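Local coordinates for protein BIFUNCTIONAL PROTEIN Proline utilization A (PutA) (PDB 5UX5) that probably catalyses the two-step oxidation of proline to glutamate, joining an FAD-dependent proline dehydrogenase and an NAD-dependent aldehyde dehydrogenase in one chain with channelling between them, at residues G898-G903 against L1056-V1061; R23-A28 against N353-A358. All coordinates share one frame; numbering follows the deposited sequence.

Contact 1: G898-G903 against L1056-V1061; sequences GAKAGG and LKEQAV
The side chains of K900 and E1058 lie alongside one another, head to tail, joining a type II beta turn (K900 to G903) of the aldehyde dehydrogenase part to strand 1056-1064. Both are extended beyond CG: the carboxylate arrives at the backbone N of K900, and the ammonium at the backbone of Q1059 and A1060. E1058 OE2 accepts a hydrogen bond from the backbone N of K900, 2.8 Å long and nearly straight (163°), with the donor above the carboxylate plane. The other oxygen, OE1, is held by N905 ND2, so two donors fix the rotation of this buried group. A899 suits its place by being small, its CB resting 3.5 Å from E1058 OE1. G902, at the third position of the turn, has the positive phi glycine adopts readily. K900 makes no salt bridge with E1058, NZ staying 6.4 Å from OE2; a lysine's length lets it reach G869 O and N870 OD1, where strand 870-873, the parallel neighbour of 1056-1064, begins. With CG anti to the carbonyl carbon (chi1 -72°), the chain is aimed at the strand backbone, bringing CE 3.7 Å from E1058 O, and NZ finishes 3.7 Å from CB of A1060.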
ATOM      1  N   GLY A 898     -23.905  -9.367   5.175  1.00 32.36           N
ATOM      2  CA  GLY A 898     -22.710  -8.967   4.464  1.00 34.83           C
ATOM      3  C   GLY A 898     -22.265  -7.516   4.463  1.00 28.29           C
ATOM      4  O   GLY A 898     -21.754  -7.055   3.448  1.00 35.01           O
ATOM      5  N   ALA A 899     -22.427  -6.766   5.544  1.00 23.96           N
ATOM      6  CA  ALA A 899     -21.797  -5.443   5.549  1.00 25.22           C
ATOM      7  C   ALA A 899     -20.300  -5.621   5.605  1.00 27.02           C
ATOM      8  O   ALA A 899     -19.802  -6.623   6.120  1.00 29.24           O
ATOM      9  CB  ALA A 899     -22.232  -4.581   6.733  1.00 20.06           C
ATOM     10  N   LYS A 900     -19.585  -4.642   5.064  1.00 28.63           N
ATOM     11  CA  LYS A 900     -18.126  -4.691   5.037  1.00 19.89           C
ATOM     12  C   LYS A 900     -17.533  -4.296   6.374  1.00 19.65           C
ATOM     13  O   LYS A 900     -17.901  -3.274   6.946  1.00 29.84           O
ATOM     14  CB  LYS A 900     -17.557  -3.788   3.949  1.00 19.85           C
ATOM     15  CG  LYS A 900     -17.803  -4.336   2.599  1.00 29.84           C
ATOM     16  CD  LYS A 900     -17.268  -3.485   1.496  1.00 34.20           C
ATOM     17  CE  LYS A 900     -17.184  -4.365   0.274  1.00 36.83           C
ATOM     18  NZ  LYS A 900     -16.409  -3.694  -0.746  1.00 45.98           N
ATOM     19  N   ALA A 901     -16.595  -5.095   6.851  1.00 25.22           N
ATOM     20  CA  ALA A 901     -15.765  -4.670   7.964  1.00 28.58           C
ATOM     21  C   ALA A 901     -15.011  -3.419   7.549  1.00 29.40           C
ATOM     22  O   ALA A 901     -14.590  -3.276   6.389  1.00 26.81           O
ATOM     23  CB  ALA A 901     -14.784  -5.775   8.354  1.00 29.10           C
ATOM     24  N   GLY A 902     -14.859  -2.506   8.507  1.00 20.90           N
ATOM     25  CA  GLY A 902     -14.314  -1.203   8.202  1.00 24.57           C
ATOM     26  C   GLY A 902     -15.188  -0.338   7.330  1.00 31.02           C
ATOM     27  O   GLY A 902     -14.680   0.594   6.703  1.00 38.73           O
ATOM     28  N   GLY A 903     -16.495  -0.613   7.275  1.00 31.55           N
ATOM     29  CA  GLY A 903     -17.451   0.229   6.581  1.00 19.14           C
ATOM     30  C   GLY A 903     -18.537   0.622   7.549  1.00 20.85           C
ATOM     31  O   GLY A 903     -18.589   0.125   8.674  1.00 31.99           O
ATOM     32  N   LEU A1056     -29.213  -4.708  -1.509  1.00 34.00           N
ATOM     33  CA  LEU A1056     -27.994  -4.052  -1.985  1.00 26.98           C
ATOM     34  C   LEU A1056     -26.738  -4.808  -1.552  1.00 29.81           C
ATOM     35  O   LEU A1056     -26.657  -5.391  -0.465  1.00 29.36           O
ATOM     36  CB  LEU A1056     -27.910  -2.604  -1.471  1.00 23.62           C
ATOM     37  CG  LEU A1056     -29.050  -1.666  -1.884  1.00 24.20           C
ATOM     38  CD1 LEU A1056     -29.037  -0.443  -0.998  1.00 28.84           C
ATOM     39  CD2 LEU A1056     -28.947  -1.270  -3.349  1.00 24.97           C
ATOM     40  N   LYS A1057     -25.736  -4.752  -2.404  1.00 23.67           N
ATOM     41  CA  LYS A1057     -24.421  -5.299  -2.111  1.00 23.27           C
ATOM     42  C   LYS A1057     -23.433  -4.143  -1.978  1.00 25.93           C
ATOM     43  O   LYS A1057     -23.233  -3.377  -2.929  1.00 27.47           O
ATOM     44  CB  LYS A1057     -23.986  -6.248  -3.231  1.00 30.68           C
ATOM     45  CG  LYS A1057     -24.842  -7.476  -3.453  1.00 27.02           C
ATOM     46  CD  LYS A1057     -24.255  -8.292  -4.599  1.00 25.86           C
ATOM     47  CE  LYS A1057     -24.241  -7.454  -5.863  1.00 34.45           C
ATOM     48  NZ  LYS A1057     -24.107  -8.226  -7.134  1.00 45.64           N
ATOM     49  N   GLU A1058     -22.789  -4.038  -0.825  1.00 24.57           N
ATOM     50  CA  GLU A1058     -21.830  -2.961  -0.633  1.00 26.99           C
ATOM     51  C   GLU A1058     -20.597  -3.212  -1.495  1.00 29.72           C
ATOM     52  O   GLU A1058     -20.239  -4.368  -1.767  1.00 26.88           O
ATOM     53  CB  GLU A1058     -21.433  -2.869   0.843  1.00 24.02           C
ATOM     54  CG  GLU A1058     -22.607  -2.607   1.765  1.00 24.45           C
ATOM     55  CD  GLU A1058     -22.235  -2.583   3.237  1.00 30.80           C
ATOM     56  OE1 GLU A1058     -23.159  -2.414   4.083  1.00 27.85           O
ATOM     57  OE2 GLU A1058     -21.037  -2.762   3.550  1.00 32.93           O
ATOM     58  N   GLN A1059     -19.953  -2.122  -1.942  1.00 25.66           N
ATOM     59  CA  GLN A1059     -18.747  -2.231  -2.765  1.00 21.87           C
ATOM     60  C   GLN A1059     -17.816  -1.036  -2.597  1.00 22.54           C
ATOM     61  O   GLN A1059     -18.255   0.117  -2.647  1.00 23.21           O
ATOM     62  CB  GLN A1059     -19.098  -2.368  -4.253  1.00 22.69           C
ATOM     63  CG  GLN A1059     -17.900  -2.419  -5.186  1.00 23.60           C
ATOM     64  CD  GLN A1059     -18.291  -2.482  -6.638  1.00 28.37           C
ATOM     65  OE1 GLN A1059     -18.900  -1.550  -7.161  1.00 39.86           O
ATOM     66  NE2 GLN A1059     -17.910  -3.566  -7.314  1.00 25.57           N
ATOM     67  N   ALA A1060     -16.516  -1.319  -2.482  1.00 21.28           N
ATOM     68  CA  ALA A1060     -15.471  -0.300  -2.445  1.00 21.02           C
ATOM     69  C   ALA A1060     -14.704  -0.296  -3.758  1.00 26.02           C
ATOM     70  O   ALA A1060     -14.243  -1.350  -4.201  1.00 29.28           O
ATOM     71  CB  ALA A1060     -14.503  -0.555  -1.298  1.00 21.82           C
ATOM     72  N   VAL A1061     -14.579   0.878  -4.389  1.00 32.29           N
ATOM     73  CA  VAL A1061     -13.830   1.023  -5.640  1.00 29.41           C
ATOM     74  C   VAL A1061     -12.694   2.005  -5.392  1.00 36.34           C
ATOM     75  O   VAL A1061     -12.928   3.208  -5.205  1.00 39.49           O
ATOM     76  CB  VAL A1061     -14.700   1.501  -6.803  1.00 22.94           C
ATOM     77  CG1 VAL A1061     -13.923   1.390  -8.103  1.00 23.60           C
ATOM     78  CG2 VAL A1061     -15.998   0.708  -6.873  1.00 38.39           C
TER

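Contact 2: R23-A28 against N353-A358; sequences RIIARA and NLFSVA. With FAD (flavin-adenine dinucleotide), chain E.
A28 lays its methyl group over one face of the F355 ring, while N353, two residues before F355 and at the N-cap of the same helix, reaches the other way to the flavin cofactor; one turn of helix start thus faces A28 with F355 and FAD with N353. The A28 CB atom lies 3.4 Å from F355 CD1, and I25 approaches the same ring at its edge, with CG2 3.9 Å from CE1. F355 holds its ring there with CG anti to the carbonyl carbon (chi1 -69°). Alanine fits the middle of the contact because the axes of the two helical segments come within 8.5 Å, at 126° between their directions; A358 is the matching small residue, its CB 3.7 Å from I24 CG2. The aliphatic part of R27 also covers A358, CG to CB 3.9 Å, and its guanidinium goes on to a salt bridge with E362.

In the cap of helix 354-367, N353 OD1 accepts the backbone N of S356 at 3.0 Å, from above the carbonyl plane, and F355 N more weakly, which fixes the amide so that ND2 can donate to FAD O2A at 3.3 Å. Asparagine serves both ends, and the helix start may add favourable polarity toward the diphosphate. FAD is also hydrogen-bonded by K299 NZ and S351 OG. In the proline dehydrogenase barrel, helix 354-367 follows strand 345-350; helix 16-31 packs on its outer side, and helix 438-450 completes the cluster, F444 touching I24 and I25 and Q440 touching F355.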
ATOM      1  N   ARG A  23      26.288  41.880  -7.162  1.00 60.52           N
ATOM      2  CA  ARG A  23      27.188  41.375  -8.192  1.00 56.01           C
ATOM      3  C   ARG A  23      26.721  40.013  -8.683  1.00 61.99           C
ATOM      4  O   ARG A  23      26.984  39.649  -9.836  1.00 66.62           O
ATOM      5  CB  ARG A  23      28.638  41.319  -7.680  1.00 49.83           C
ATOM      6  N   ILE A  24      26.000  39.262  -7.841  1.00 62.97           N
ATOM      7  CA  ILE A  24      25.425  37.989  -8.279  1.00 61.49           C
ATOM      8  C   ILE A  24      24.294  38.227  -9.272  1.00 63.14           C
ATOM      9  O   ILE A  24      24.214  37.564 -10.313  1.00 65.40           O
ATOM     10  CB  ILE A  24      24.929  37.157  -7.081  1.00 57.93           C
ATOM     11  CG1 ILE A  24      26.068  36.706  -6.170  1.00 54.54           C
ATOM     12  CG2 ILE A  24      24.180  35.933  -7.564  1.00 53.41           C
ATOM     13  CD1 ILE A  24      25.552  35.985  -4.916  1.00 46.12           C
ATOM     14  N   ILE A  25      23.390  39.166  -8.962  1.00 64.36           N
ATOM     15  CA  ILE A  25      22.262  39.415  -9.861  1.00 68.67           C
ATOM     16  C   ILE A  25      22.761  39.956 -11.191  1.00 69.00           C
ATOM     17  O   ILE A  25      22.263  39.584 -12.258  1.00 71.05           O
ATOM     18  CB  ILE A  25      21.230  40.364  -9.219  1.00 64.43           C
ATOM     19  CG1 ILE A  25      20.660  39.753  -7.938  1.00 60.11           C
ATOM     20  CG2 ILE A  25      20.094  40.650 -10.200  1.00 62.69           C
ATOM     21  CD1 ILE A  25      19.662  40.633  -7.241  1.00 60.86           C
ATOM     22  N   ALA A  26      23.763  40.831 -11.150  1.00 69.58           N
ATOM     23  CA  ALA A  26      24.366  41.277 -12.396  1.00 63.56           C
ATOM     24  C   ALA A  26      24.944  40.098 -13.159  1.00 64.54           C
ATOM     25  O   ALA A  26      24.763  39.992 -14.376  1.00 71.26           O
ATOM     26  CB  ALA A  26      25.444  42.319 -12.111  1.00 60.16           C
ATOM     27  N   ARG A  27      25.554  39.153 -12.442  1.00 61.53           N
ATOM     28  CA  ARG A  27      26.181  38.014 -13.101  1.00 65.30           C
ATOM     29  C   ARG A  27      25.140  37.135 -13.782  1.00 69.19           C
ATOM     30  O   ARG A  27      25.352  36.652 -14.905  1.00 62.02           O
ATOM     31  CB  ARG A  27      26.979  37.201 -12.092  1.00 59.31           C
ATOM     32  CG  ARG A  27      27.719  36.060 -12.736  1.00 49.70           C
ATOM     33  CD  ARG A  27      28.898  36.562 -13.507  1.00 45.83           C
ATOM     34  NE  ARG A  27      29.902  37.042 -12.569  1.00 47.78           N
ATOM     35  CZ  ARG A  27      30.975  37.752 -12.895  1.00 49.61           C
ATOM     36  NH1 ARG A  27      31.219  38.086 -14.152  1.00 45.22           N
ATOM     37  NH2 ARG A  27      31.806  38.137 -11.941  1.00 55.03           N
ATOM     38  N   ALA A  28      24.026  36.891 -13.100  1.00 69.18           N
ATOM     39  CA  ALA A  28      22.964  36.092 -13.686  1.00 65.58           C
ATOM     40  C   ALA A  28      22.392  36.780 -14.916  1.00 68.11           C
ATOM     41  O   ALA A  28      22.138  36.139 -15.942  1.00 67.54           O
ATOM     42  CB  ALA A  28      21.874  35.856 -12.646  1.00 62.90           C
ATOM     43  N   ASN A 353      19.097  27.164 -12.895  1.00 51.87           N
ATOM     44  CA  ASN A 353      18.777  28.462 -12.328  1.00 51.43           C
ATOM     45  C   ASN A 353      20.037  29.320 -12.285  1.00 51.82           C
ATOM     46  O   ASN A 353      20.944  29.061 -11.488  1.00 52.79           O
ATOM     47  CB  ASN A 353      18.197  28.270 -10.934  1.00 58.19           C
ATOM     48  CG  ASN A 353      17.717  29.553 -10.338  1.00 57.26           C
ATOM     49  OD1 ASN A 353      18.465  30.528 -10.233  1.00 50.76           O
ATOM     50  ND2 ASN A 353      16.455  29.571  -9.952  1.00 60.04           N
ATOM     51  N   LEU A 354      20.091  30.351 -13.132  1.00 52.73           N
ATOM     52  CA  LEU A 354      21.315  31.132 -13.274  1.00 50.52           C
ATOM     53  C   LEU A 354      21.672  31.870 -11.989  1.00 55.83           C
ATOM     54  O   LEU A 354      22.856  32.093 -11.701  1.00 61.48           O
ATOM     55  CB  LEU A 354      21.142  32.138 -14.405  1.00 45.33           C
ATOM     56  CG  LEU A 354      20.945  31.513 -15.776  1.00 47.54           C
ATOM     57  CD1 LEU A 354      20.621  32.586 -16.841  1.00 52.24           C
ATOM     58  CD2 LEU A 354      22.170  30.692 -16.129  1.00 40.20           C
ATOM     59  N   PHE A 355      20.671  32.216 -11.183  1.00 51.24           N
ATOM     60  CA  PHE A 355      20.954  32.880  -9.918  1.00 57.09           C
ATOM     61  C   PHE A 355      21.650  31.931  -8.952  1.00 53.85           C
ATOM     62  O   PHE A 355      22.672  32.289  -8.346  1.00 46.52           O
ATOM     63  CB  PHE A 355      19.653  33.421  -9.309  1.00 63.06           C
ATOM     64  CG  PHE A 355      19.061  34.566 -10.073  1.00 68.03           C
ATOM     65  CD1 PHE A 355      19.654  35.821 -10.032  1.00 73.23           C
ATOM     66  CD2 PHE A 355      17.921  34.393 -10.834  1.00 69.58           C
ATOM     67  CE1 PHE A 355      19.121  36.886 -10.741  1.00 73.40           C
ATOM     68  CE2 PHE A 355      17.380  35.457 -11.546  1.00 72.65           C
ATOM     69  CZ  PHE A 355      17.983  36.700 -11.498  1.00 70.25           C
ATOM     70  N   SER A 356      21.127  30.698  -8.829  1.00 44.54           N
ATOM     71  CA  SER A 356      21.780  29.687  -8.004  1.00 40.78           C
ATOM     72  C   SER A 356      23.207  29.441  -8.459  1.00 41.23           C
ATOM     73  O   SER A 356      24.111  29.282  -7.631  1.00 42.97           O
ATOM     74  CB  SER A 356      20.995  28.384  -8.030  1.00 33.18           C
ATOM     75  OG  SER A 356      19.696  28.610  -7.562  1.00 32.94           O
ATOM     76  N   VAL A 357      23.432  29.401  -9.770  1.00 41.37           N
ATOM     77  CA  VAL A 357      24.780  29.124 -10.253  1.00 42.55           C
ATOM     78  C   VAL A 357      25.673  30.332 -10.040  1.00 45.69           C
ATOM     79  O   VAL A 357      26.806  30.198  -9.578  1.00 50.52           O
ATOM     80  CB  VAL A 357      24.743  28.680 -11.725  1.00 41.46           C
ATOM     81  CG1 VAL A 357      26.141  28.454 -12.251  1.00 48.10           C
ATOM     82  CG2 VAL A 357      23.939  27.427 -11.845  1.00 34.31           C
ATOM     83  N   ALA A 358      25.170  31.534 -10.343  1.00 47.93           N
ATOM     84  CA  ALA A 358      25.968  32.741 -10.124  1.00 51.17           C
ATOM     85  C   ALA A 358      26.382  32.889  -8.666  1.00 47.24           C
ATOM     86  O   ALA A 358      27.458  33.427  -8.382  1.00 48.11           O
ATOM     87  CB  ALA A 358      25.199  33.980 -10.587  1.00 52.57           C
TER
HETATM   88  PA  FAD E2001      14.313  25.634 -10.448  1.00 64.45           P
HETATM   89  O1A FAD E2001      13.022  26.132 -11.184  1.00 58.91           O
HETATM   90  O2A FAD E2001      15.120  26.590  -9.703  1.00 59.45           O
HETATM   91  O5B FAD E2001      14.161  24.597  -9.399  1.00 59.82           O
HETATM   92  C5B FAD E2001      13.102  23.662  -9.486  1.00 44.13           C
HETATM   93  C4B FAD E2001      13.139  22.777  -8.254  1.00 41.63           C
HETATM   94  O4B FAD E2001      12.539  23.412  -7.163  1.00 46.73           O
HETATM   95  C3B FAD E2001      12.399  21.490  -8.429  1.00 45.35           C
HETATM   96  O3B FAD E2001      13.081  20.488  -9.097  1.00 46.82           O
HETATM   97  C2B FAD E2001      12.087  21.115  -7.026  1.00 40.37           C
HETATM   98  O2B FAD E2001      13.089  20.346  -6.468  1.00 35.18           O
HETATM   99  C1B FAD E2001      11.890  22.448  -6.364  1.00 42.76           C
HETATM  100  N9A FAD E2001      10.487  22.802  -6.206  1.00 38.43           N
HETATM  101  C8A FAD E2001       9.662  23.362  -7.171  1.00 31.71           C
HETATM  102  N7A FAD E2001       8.424  23.526  -6.666  1.00 38.21           N
HETATM  103  C5A FAD E2001       8.366  23.104  -5.342  1.00 36.04           C
HETATM  104  C6A FAD E2001       7.364  23.064  -4.353  1.00 34.94           C
HETATM  105  N6A FAD E2001       5.997  23.504  -4.575  1.00 30.96           N
HETATM  106  N1A FAD E2001       7.674  22.583  -3.139  1.00 42.12           N
HETATM  107  C2A FAD E2001       8.939  22.130  -2.870  1.00 41.07           C
HETATM  108  N3A FAD E2001       9.935  22.155  -3.812  1.00 32.02           N
HETATM  109  C4A FAD E2001       9.688  22.629  -5.038  1.00 36.39           C
HETATM  110  N1  FAD E2001      17.494  15.317  -9.231  1.00 37.09           N
HETATM  111  C2  FAD E2001      17.539  14.287  -8.222  1.00 35.70           C
HETATM  112  O2  FAD E2001      16.477  14.172  -7.356  1.00 33.10           O
HETATM  113  N3  FAD E2001      18.618  13.396  -8.188  1.00 36.26           N
HETATM  114  C4  FAD E2001      19.685  13.503  -9.082  1.00 36.30           C
HETATM  115  O4  FAD E2001      20.748  12.618  -9.018  1.00 40.58           O
HETATM  116  C4X FAD E2001      19.732  14.663 -10.029  1.00 32.59           C
HETATM  117  N5  FAD E2001      20.839  14.930 -10.827  1.00 34.77           N
HETATM  118  C5X FAD E2001      20.867  16.053 -11.666  1.00 37.46           C
HETATM  119  C6  FAD E2001      21.982  16.327 -12.480  1.00 31.71           C
HETATM  120  C7  FAD E2001      21.971  17.446 -13.305  1.00 33.77           C
HETATM  121  C7M FAD E2001      23.140  17.760 -14.191  1.00 31.57           C
HETATM  122  C8  FAD E2001      20.897  18.300 -13.322  1.00 42.84           C
HETATM  123  C8M FAD E2001      20.893  19.503 -14.209  1.00 47.92           C
HETATM  124  C9  FAD E2001      19.794  18.036 -12.524  1.00 45.73           C
HETATM  125  C9A FAD E2001      19.784  16.923 -11.704  1.00 41.08           C
HETATM  126  N10 FAD E2001      18.639  16.695 -10.885  1.00 42.51           N
HETATM  127  C10 FAD E2001      18.595  15.566 -10.040  1.00 38.29           C
HETATM  128  C1' FAD E2001      17.480  17.602 -10.974  1.00 46.03           C
HETATM  129  C2' FAD E2001      17.369  18.677  -9.926  1.00 46.73           C
HETATM  130  O2' FAD E2001      17.105  18.079  -8.708  1.00 36.24           O
HETATM  131  C3' FAD E2001      16.251  19.642 -10.375  1.00 50.06           C
HETATM  132  O3' FAD E2001      15.068  18.940 -10.393  1.00 51.66           O
HETATM  133  C4' FAD E2001      16.394  20.329 -11.738  1.00 49.94           C
HETATM  134  O4' FAD E2001      17.706  20.461 -12.153  1.00 49.60           O
HETATM  135  C5' FAD E2001      15.624  21.665 -11.844  1.00 43.68           C
HETATM  136  O5' FAD E2001      15.797  22.573 -10.762  1.00 41.93           O
HETATM  137  P   FAD E2001      16.546  24.005 -10.881  1.00 49.06           P
HETATM  138  O1P FAD E2001      17.658  24.346  -9.819  1.00 49.22           O
HETATM  139  O2P FAD E2001      16.931  23.937 -12.409  1.00 47.93           O
HETATM  140  O3P FAD E2001      15.424  25.108 -11.272  1.00 56.94           O

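Overall arrangement
From the N terminus, the chain first passes through helix 16-31, then builds most of the parallel strands of the proline dehydrogenase barrel before helix 354-367 meets the N-terminal helix: contact 2 closes this long loop, holding an N-terminal helix against the barrel near the FAD diphosphate. Only after that does the chain build the aldehyde dehydrogenase part. Contact 1 opens at 898-903, and 152 residues later strand 1056-1064 closes the second loop, which carries helix 936-953 and strands 965-980, 1000-1003 and 1015-1018. The two loops lie in series, neither nested nor crossing. Their centres are 59 Å apart, on opposite sides of the chain's centre, so each ties a terminal region to a different catalytic part.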